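Local structure of intergenic-region protein (Escherichia coli CFT073, 2WJ9) at residues Gln45-Phe59 with Trp93-Met105. The protein belongs to the ArdB antirestriction family and probably inhibits host restriction endonucleases, helping foreign DNA escape cleavage. Numbering follows the deposited sequence.
Sequences QLVATIVPDEQRISF and WNLYTLNNGGAFM
Thr49 and Thr97 form the central hydrogen-bonded pair of an antiparallel match, Thr49 N to Thr97 O at 2.9 Å and Thr97 N returning to Thr49 O. Val51 N extends the pairing onto Leu95 O. Ala48 with Leu98 and Ile50 with Tyr96 are the flanking non-hydrogen-bonded pairs, and 48-50 thereby becomes an outer strand of a three-stranded antiparallel sheet, beside the 93-98/103-107 hairpin.

At the hairpin turn, the backbone pairing fades to a weak Asn99 N to Val47 O bond, and the side-chain amide of Asn99 supplements it. A chi1 of 60° holds this amide close to its own main chain, where it reaches two backbone groups of 45-47. ND2 donates almost straight (170°) to Gln45 O at 3.1 Å, within both the amide and carbonyl planes, while OD1 receives Val47 N at 3.0 Å from well above its carbonyl plane. Next to it, Asn100 closes an Asx turn onto Gly102 N and sends ND2 to Arg162 O; Leu46 CD2 rests on its CB.

Apolar contacts fall on two faces. On one, Ala48 CB meets the edge of the Phe104 ring, 3.8 Å from CZ, and Ile50 CB lies 3.7 Å from Tyr96 CE1; helix 154-168 packs here through Tyr166 and Leu163. On the other, Leu95 CB stands over the centre of the Phe59 ring, 4.1 Å from the centroid, while Ala103 CB comes obliquely to Phe59 CZ.

The Arg56 guanidinium lays one face on aliphatic Leu95 CG, with Trp93 O at its edge. Two waters bridge the segments: one links Ile50 O to Thr97 OG1, the other accepts from Leu95 N and donates weakly to Val51 O. Backbone pairing, continued by the Asn99 amide, thus fixes the register, with the waters merely bridging polar groups beside it, while Leu95 ties the start of helix 59-64 to the sheet.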
ATOM      1  N   GLN B  45       3.029  -3.085  13.763  1.00 31.95           N
ATOM      2  CA  GLN B  45       2.215  -4.268  14.080  1.00 31.84           C
ATOM      3  C   GLN B  45       0.762  -3.997  13.720  1.00 31.86           C
ATOM      4  O   GLN B  45       0.132  -3.103  14.296  1.00 31.55           O
ATOM      5  CB  GLN B  45       2.295  -4.641  15.567  1.00 32.09           C
ATOM      6  CG  GLN B  45       1.331  -5.768  15.995  1.00 32.20           C
ATOM      7  CD  GLN B  45       1.574  -7.073  15.255  1.00 33.23           C
ATOM      8  OE1 GLN B  45       0.672  -7.632  14.626  1.00 36.31           O
ATOM      9  NE2 GLN B  45       2.798  -7.547  15.304  1.00 31.33           N
ATOM     10  N   LEU B  46       0.230  -4.793  12.799  1.00 31.16           N
ATOM     11  CA  LEU B  46      -1.130  -4.597  12.300  1.00 31.17           C
ATOM     12  C   LEU B  46      -2.123  -5.496  13.052  1.00 31.52           C
ATOM     13  O   LEU B  46      -1.821  -6.657  13.383  1.00 31.64           O
ATOM     14  CB  LEU B  46      -1.183  -4.818  10.782  1.00 31.21           C
ATOM     15  CG  LEU B  46      -0.267  -3.883   9.979  1.00 29.86           C
ATOM     16  CD1 LEU B  46      -0.244  -4.261   8.503  1.00 29.78           C
ATOM     17  CD2 LEU B  46      -0.656  -2.400  10.134  1.00 30.97           C
ATOM     18  N   VAL B  47      -3.298  -4.940  13.337  1.00 31.25           N
ATOM     19  CA  VAL B  47      -4.318  -5.610  14.141  1.00 31.02           C
ATOM     20  C   VAL B  47      -5.696  -5.342  13.537  1.00 31.05           C
ATOM     21  O   VAL B  47      -6.002  -4.202  13.181  1.00 30.44           O
ATOM     22  CB  VAL B  47      -4.296  -5.118  15.604  1.00 31.16           C
ATOM     23  CG1 VAL B  47      -5.464  -5.701  16.399  1.00 30.93           C
ATOM     24  CG2 VAL B  47      -2.961  -5.471  16.264  1.00 31.11           C
ATOM     25  N   ALA B  48      -6.495  -6.406  13.410  1.00 30.76           N
ATOM     26  CA  ALA B  48      -7.886  -6.319  12.954  1.00 30.50           C
ATOM     27  C   ALA B  48      -8.837  -6.292  14.157  1.00 30.47           C
ATOM     28  O   ALA B  48      -8.662  -7.054  15.117  1.00 30.47           O
ATOM     29  CB  ALA B  48      -8.217  -7.499  12.065  1.00 30.46           C
ATOM     30  N   THR B  49      -9.841  -5.421  14.109  1.00 30.24           N
ATOM     31  CA  THR B  49     -10.819  -5.294  15.206  1.00 30.03           C
ATOM     32  C   THR B  49     -12.233  -5.410  14.631  1.00 30.44           C
ATOM     33  O   THR B  49     -12.549  -4.775  13.620  1.00 30.51           O
ATOM     34  CB  THR B  49     -10.667  -3.951  15.952  1.00 30.34           C
ATOM     35  OG1 THR B  49      -9.366  -3.870  16.545  1.00 29.14           O
ATOM     36  CG2 THR B  49     -11.726  -3.810  17.039  1.00 29.96           C
ATOM     37  N   ILE B  50     -13.064  -6.242  15.250  1.00 30.63           N
ATOM     38  CA  ILE B  50     -14.419  -6.478  14.740  1.00 30.71           C
ATOM     39  C   ILE B  50     -15.238  -5.184  14.834  1.00 31.11           C
ATOM     40  O   ILE B  50     -15.039  -4.371  15.752  1.00 30.66           O
ATOM     41  CB  ILE B  50     -15.114  -7.671  15.456  1.00 30.70           C
ATOM     42  CG1 ILE B  50     -16.370  -8.101  14.696  1.00 30.61           C
ATOM     43  CG2 ILE B  50     -15.450  -7.336  16.901  1.00 29.51           C
ATOM     44  CD1 ILE B  50     -16.928  -9.447  15.162  1.00 31.31           C
ATOM     45  N   VAL B  51     -16.113  -4.975  13.850  1.00 31.54           N
ATOM     46  CA  VAL B  51     -17.014  -3.825  13.835  1.00 32.14           C
ATOM     47  C   VAL B  51     -18.237  -4.157  14.706  1.00 32.78           C
ATOM     48  O   VAL B  51     -18.862  -5.190  14.511  1.00 33.12           O
ATOM     49  CB  VAL B  51     -17.462  -3.474  12.392  1.00 32.08           C
ATOM     50  CG1 VAL B  51     -18.450  -2.307  12.398  1.00 31.76           C
ATOM     51  CG2 VAL B  51     -16.247  -3.151  11.509  1.00 30.72           C
ATOM     52  N   PRO B  52     -18.558  -3.308  15.698  1.00 33.84           N
ATOM     53  CA  PRO B  52     -19.754  -3.555  16.531  1.00 34.50           C
ATOM     54  C   PRO B  52     -21.052  -3.667  15.736  1.00 35.09           C
ATOM     55  O   PRO B  52     -21.203  -3.005  14.709  1.00 35.01           O
ATOM     56  CB  PRO B  52     -19.807  -2.327  17.442  1.00 34.51           C
ATOM     57  CG  PRO B  52     -18.419  -1.821  17.491  1.00 34.30           C
ATOM     58  CD  PRO B  52     -17.823  -2.110  16.144  1.00 33.69           C
ATOM     59  N   ASP B  53     -21.985  -4.488  16.218  1.00 35.87           N
ATOM     60  CA  ASP B  53     -23.275  -4.669  15.538  1.00 36.58           C
ATOM     61  C   ASP B  53     -23.954  -3.321  15.278  1.00 37.20           C
ATOM     62  O   ASP B  53     -24.569  -3.119  14.228  1.00 37.34           O
ATOM     63  CB  ASP B  53     -24.196  -5.599  16.337  1.00 36.77           C
ATOM     64  CG  ASP B  53     -23.858  -7.077  16.146  1.00 36.97           C
ATOM     65  OD1 ASP B  53     -23.086  -7.417  15.221  1.00 37.51           O
ATOM     66  OD2 ASP B  53     -24.372  -7.901  16.931  1.00 38.21           O
ATOM     67  N   GLU B  54     -23.794  -2.407  16.232  1.00 37.66           N
ATOM     68  CA  GLU B  54     -24.339  -1.045  16.169  1.00 38.26           C
ATOM     69  C   GLU B  54     -23.902  -0.297  14.904  1.00 38.39           C
ATOM     70  O   GLU B  54     -24.703   0.407  14.281  1.00 38.45           O
ATOM     71  CB  GLU B  54     -23.873  -0.236  17.392  1.00 38.64           C
ATOM     72  CG  GLU B  54     -24.170  -0.867  18.757  1.00 39.77           C
ATOM     73  CD  GLU B  54     -23.168  -0.456  19.841  1.00 40.87           C
ATOM     74  OE1 GLU B  54     -21.948  -0.644  19.636  1.00 41.33           O
ATOM     75  OE2 GLU B  54     -23.608   0.035  20.907  1.00 42.12           O
ATOM     76  N   GLN B  55     -22.629  -0.456  14.540  1.00 38.38           N
ATOM     77  CA  GLN B  55     -22.007   0.300  13.442  1.00 38.40           C
ATOM     78  C   GLN B  55     -21.924  -0.463  12.125  1.00 38.02           C
ATOM     79  O   GLN B  55     -21.386   0.060  11.147  1.00 37.94           O
ATOM     80  CB  GLN B  55     -20.594   0.725  13.839  1.00 38.51           C
ATOM     81  CG  GLN B  55     -20.517   1.523  15.123  1.00 39.67           C
ATOM     82  CD  GLN B  55     -19.086   1.827  15.534  1.00 41.24           C
ATOM     83  OE1 GLN B  55     -18.132   1.406  14.875  1.00 43.73           O
ATOM     84  NE2 GLN B  55     -18.930   2.560  16.629  1.00 42.78           N
ATOM     85  N   ARG B  56     -22.446  -1.686  12.093  1.00 37.66           N
ATOM     86  CA  ARG B  56     -22.351  -2.525  10.894  1.00 37.42           C
ATOM     87  C   ARG B  56     -22.893  -1.834   9.654  1.00 36.56           C
ATOM     88  O   ARG B  56     -22.251  -1.824   8.604  1.00 36.15           O
ATOM     89  CB  ARG B  56     -23.115  -3.834  11.080  1.00 37.84           C
ATOM     90  CG  ARG B  56     -22.352  -4.909  11.806  1.00 39.44           C
ATOM     91  CD  ARG B  56     -22.994  -6.283  11.599  1.00 40.82           C
ATOM     92  NE  ARG B  56     -22.808  -6.772  10.231  1.00 42.59           N
ATOM     93  CZ  ARG B  56     -22.127  -7.862   9.878  1.00 43.73           C
ATOM     94  NH1 ARG B  56     -21.550  -8.642  10.789  1.00 45.06           N
ATOM     95  NH2 ARG B  56     -22.035  -8.190   8.586  1.00 44.35           N
ATOM     96  N   ILE B  57     -24.081  -1.256   9.777  1.00 35.99           N
ATOM     97  CA  ILE B  57     -24.772  -0.713   8.614  1.00 35.68           C
ATOM     98  C   ILE B  57     -24.049   0.488   7.978  1.00 35.14           C
ATOM     99  O   ILE B  57     -24.200   0.734   6.779  1.00 35.35           O
ATOM    100  CB  ILE B  57     -26.245  -0.369   8.938  1.00 35.80           C
ATOM    101  CG1 ILE B  57     -27.021  -0.060   7.649  1.00 36.13           C
ATOM    102  CG2 ILE B  57     -26.323   0.780   9.942  1.00 35.37           C
ATOM    103  CD1 ILE B  57     -26.790  -1.066   6.528  1.00 37.59           C
ATOM    104  N   SER B  58     -23.245   1.199   8.764  1.00 34.19           N
ATOM    105  CA  SER B  58     -22.472   2.352   8.264  1.00 33.62           C
ATOM    106  C   SER B  58     -21.094   2.005   7.667  1.00 32.65           C
ATOM    107  O   SER B  58     -20.430   2.866   7.084  1.00 31.64           O
ATOM    108  CB  SER B  58     -22.303   3.373   9.390  1.00 33.68           C
ATOM    109  OG  SER B  58     -23.558   3.894   9.782  1.00 34.78           O
ATOM    110  N   PHE B  59     -20.685   0.746   7.788  1.00 31.67           N
ATOM    111  CA  PHE B  59     -19.325   0.305   7.425  1.00 31.27           C
ATOM    112  C   PHE B  59     -18.898   0.662   5.998  1.00 31.04           C
ATOM    113  O   PHE B  59     -17.854   1.284   5.798  1.00 30.87           O
ATOM    114  CB  PHE B  59     -19.213  -1.212   7.662  1.00 31.15           C
ATOM    115  CG  PHE B  59     -17.891  -1.814   7.266  1.00 31.00           C
ATOM    116  CD1 PHE B  59     -16.789  -1.743   8.114  1.00 30.38           C
ATOM    117  CD2 PHE B  59     -17.755  -2.487   6.056  1.00 31.23           C
ATOM    118  CE1 PHE B  59     -15.571  -2.318   7.752  1.00 29.14           C
ATOM    119  CE2 PHE B  59     -16.549  -3.065   5.689  1.00 30.85           C
ATOM    120  CZ  PHE B  59     -15.457  -2.988   6.526  1.00 29.48           C
ATOM    121  N   TRP B  93     -20.230 -14.283   8.301  1.00 30.74           N
ATOM    122  CA  TRP B  93     -19.242 -13.264   7.929  1.00 30.66           C
ATOM    123  C   TRP B  93     -19.356 -11.983   8.764  1.00 30.46           C
ATOM    124  O   TRP B  93     -20.448 -11.430   8.936  1.00 30.53           O
ATOM    125  CB  TRP B  93     -19.354 -12.954   6.434  1.00 30.93           C
ATOM    126  CG  TRP B  93     -18.876 -14.098   5.604  1.00 30.80           C
ATOM    127  CD1 TRP B  93     -19.413 -15.359   5.567  1.00 31.99           C
ATOM    128  CD2 TRP B  93     -17.748 -14.117   4.713  1.00 31.60           C
ATOM    129  NE1 TRP B  93     -18.691 -16.151   4.712  1.00 31.76           N
ATOM    130  CE2 TRP B  93     -17.673 -15.415   4.167  1.00 32.02           C
ATOM    131  CE3 TRP B  93     -16.803 -13.160   4.317  1.00 31.43           C
ATOM    132  CZ2 TRP B  93     -16.684 -15.788   3.253  1.00 32.09           C
ATOM    133  CZ3 TRP B  93     -15.823 -13.529   3.396  1.00 31.08           C
ATOM    134  CH2 TRP B  93     -15.774 -14.833   2.876  1.00 32.15           C
ATOM    135  N   ASN B  94     -18.216 -11.535   9.282  1.00 30.47           N
ATOM    136  CA  ASN B  94     -18.128 -10.311  10.086  1.00 30.30           C
ATOM    137  C   ASN B  94     -17.354  -9.216   9.350  1.00 30.13           C
ATOM    138  O   ASN B  94     -16.642  -9.484   8.377  1.00 30.23           O
ATOM    139  CB  ASN B  94     -17.420 -10.590  11.414  1.00 30.78           C
ATOM    140  CG  ASN B  94     -18.069 -11.707  12.211  1.00 32.01           C
ATOM    141  OD1 ASN B  94     -17.384 -12.604  12.710  1.00 35.70           O
ATOM    142  ND2 ASN B  94     -19.385 -11.650  12.352  1.00 31.22           N
ATOM    143  N   LEU B  95     -17.494  -7.986   9.840  1.00 29.55           N
ATOM    144  CA  LEU B  95     -16.782  -6.837   9.298  1.00 29.73           C
ATOM    145  C   LEU B  95     -15.670  -6.410  10.257  1.00 29.50           C
ATOM    146  O   LEU B  95     -15.850  -6.440  11.477  1.00 29.99           O
ATOM    147  CB  LEU B  95     -17.751  -5.682   9.026  1.00 29.86           C
ATOM    148  CG  LEU B  95     -19.002  -6.010   8.197  1.00 29.84           C
ATOM    149  CD1 LEU B  95     -19.846  -4.759   7.942  1.00 30.59           C
ATOM    150  CD2 LEU B  95     -18.642  -6.694   6.868  1.00 29.97           C
ATOM    151  N   TYR B  96     -14.525  -6.023   9.687  1.00 29.54           N
ATOM    152  CA  TYR B  96     -13.313  -5.685  10.450  1.00 29.22           C
ATOM    153  C   TYR B  96     -12.633  -4.395   9.952  1.00 29.03           C
ATOM    154  O   TYR B  96     -12.600  -4.116   8.753  1.00 28.60           O
ATOM    155  CB  TYR B  96     -12.295  -6.837  10.377  1.00 29.29           C
ATOM    156  CG  TYR B  96     -12.782  -8.117  11.013  1.00 29.39           C
ATOM    157  CD1 TYR B  96     -12.622  -8.345  12.377  1.00 29.34           C
ATOM    158  CD2 TYR B  96     -13.414  -9.096  10.255  1.00 30.01           C
ATOM    159  CE1 TYR B  96     -13.077  -9.517  12.968  1.00 29.44           C
ATOM    160  CE2 TYR B  96     -13.864 -10.278  10.831  1.00 29.40           C
ATOM    161  CZ  TYR B  96     -13.704 -10.481  12.192  1.00 30.05           C
ATOM    162  OH  TYR B  96     -14.168 -11.652  12.773  1.00 30.64           O
ATOM    163  N   THR B  97     -12.075  -3.636  10.892  1.00 28.84           N
ATOM    164  CA  THR B  97     -11.186  -2.502  10.599  1.00 28.98           C
ATOM    165  C   THR B  97      -9.734  -2.839  10.969  1.00 28.87           C
ATOM    166  O   THR B  97      -9.497  -3.667  11.853  1.00 29.15           O
ATOM    167  CB  THR B  97     -11.627  -1.203  11.341  1.00 29.08           C
ATOM    168  OG1 THR B  97     -11.580  -1.378  12.769  1.00 29.58           O
ATOM    169  CG2 THR B  97     -13.041  -0.800  10.916  1.00 29.82           C
ATOM    170  N   LEU B  98      -8.786  -2.194  10.282  1.00 28.41           N
ATOM    171  CA  LEU B  98      -7.347  -2.370  10.528  1.00 28.37           C
ATOM    172  C   LEU B  98      -6.779  -1.048  11.072  1.00 28.46           C
ATOM    173  O   LEU B  98      -7.271   0.020  10.723  1.00 28.92           O
ATOM    174  CB  LEU B  98      -6.620  -2.793   9.233  1.00 28.92           C
ATOM    175  CG  LEU B  98      -6.820  -4.236   8.705  1.00 28.05           C
ATOM    176  CD1 LEU B  98      -6.438  -4.332   7.240  1.00 29.70           C
ATOM    177  CD2 LEU B  98      -6.046  -5.261   9.533  1.00 28.79           C
ATOM    178  N   ASN B  99      -5.743  -1.127  11.901  1.00 28.56           N
ATOM    179  CA  ASN B  99      -5.131   0.082  12.508  1.00 29.01           C
ATOM    180  C   ASN B  99      -4.194   0.876  11.575  1.00 29.43           C
ATOM    181  O   ASN B  99      -3.530   1.840  12.021  1.00 30.98           O
ATOM    182  CB  ASN B  99      -4.421  -0.269  13.822  1.00 28.87           C
ATOM    183  CG  ASN B  99      -3.308  -1.292  13.646  1.00 28.75           C
ATOM    184  OD1 ASN B  99      -3.287  -2.038  12.672  1.00 28.89           O
ATOM    185  ND2 ASN B  99      -2.384  -1.338  14.598  1.00 30.61           N
ATOM    186  N   ASN B 100      -4.109   0.457  10.311  1.00 29.44           N
ATOM    187  CA  ASN B 100      -3.462   1.251   9.259  1.00 29.10           C
ATOM    188  C   ASN B 100      -4.471   1.968   8.343  1.00 29.03           C
ATOM    189  O   ASN B 100      -4.083   2.561   7.340  1.00 29.74           O
ATOM    190  CB  ASN B 100      -2.505   0.392   8.433  1.00 28.91           C
ATOM    191  CG  ASN B 100      -3.216  -0.717   7.655  1.00 28.51           C
ATOM    192  OD1 ASN B 100      -4.429  -0.928   7.800  1.00 28.84           O
ATOM    193  ND2 ASN B 100      -2.455  -1.425   6.821  1.00 28.43           N
ATOM    194  N   GLY B 101      -5.751   1.910   8.705  1.00 29.13           N
ATOM    195  CA  GLY B 101      -6.846   2.494   7.922  1.00 29.02           C
ATOM    196  C   GLY B 101      -7.567   1.529   6.989  1.00 29.06           C
ATOM    197  O   GLY B 101      -8.544   1.896   6.345  1.00 28.91           O
ATOM    198  N   GLY B 102      -7.095   0.290   6.930  1.00 28.94           N
ATOM    199  CA  GLY B 102      -7.724  -0.725   6.085  1.00 28.73           C
ATOM    200  C   GLY B 102      -9.013  -1.261   6.667  1.00 28.67           C
ATOM    201  O   GLY B 102      -9.397  -0.935   7.791  1.00 27.90           O
ATOM    202  N   ALA B 103      -9.699  -2.090   5.892  1.00 28.96           N
ATOM    203  CA  ALA B 103     -10.951  -2.699   6.339  1.00 28.78           C
ATOM    204  C   ALA B 103     -11.261  -3.897   5.440  1.00 29.29           C
ATOM    205  O   ALA B 103     -10.863  -3.921   4.264  1.00 30.39           O
ATOM    206  CB  ALA B 103     -12.098  -1.671   6.305  1.00 28.78           C
ATOM    207  N   PHE B 104     -11.954  -4.886   5.993  1.00 29.53           N
ATOM    208  CA  PHE B 104     -12.289  -6.102   5.239  1.00 29.46           C
ATOM    209  C   PHE B 104     -13.451  -6.885   5.870  1.00 29.75           C
ATOM    210  O   PHE B 104     -14.013  -6.492   6.892  1.00 29.15           O
ATOM    211  CB  PHE B 104     -11.044  -6.987   5.059  1.00 29.42           C
ATOM    212  CG  PHE B 104     -10.520  -7.594   6.332  1.00 29.52           C
ATOM    213  CD1 PHE B 104     -10.820  -8.902   6.666  1.00 28.16           C
ATOM    214  CD2 PHE B 104      -9.710  -6.859   7.192  1.00 29.26           C
ATOM    215  CE1 PHE B 104     -10.329  -9.480   7.831  1.00 28.65           C
ATOM    216  CE2 PHE B 104      -9.215  -7.432   8.364  1.00 30.15           C
ATOM    217  CZ  PHE B 104      -9.520  -8.737   8.682  1.00 28.74           C
ATOM    218  N   MET B 105     -13.844  -7.979   5.235  1.00 30.11           N
ATOM    219  CA  MET B 105     -14.857  -8.867   5.803  1.00 30.90           C
ATOM    220  C   MET B 105     -14.371 -10.304   5.730  1.00 31.38           C
ATOM    221  O   MET B 105     -13.707 -10.686   4.768  1.00 31.17           O
ATOM    222  CB  MET B 105     -16.206  -8.715   5.082  1.00 31.45           C
ATOM    223  CG  MET B 105     -16.220  -9.162   3.631  1.00 31.89           C
ATOM    224  SD  MET B 105     -17.780  -8.837   2.757  1.00 34.18           S
ATOM    225  CE  MET B 105     -18.964  -9.318   3.987  1.00 29.93           C
TER
HETATM  226  O   HOH W   1     -13.669  -1.857  14.421  1.00 26.37           O
HETATM  227  O   HOH W   2     -19.193  -7.438  12.073  1.00 27.85           O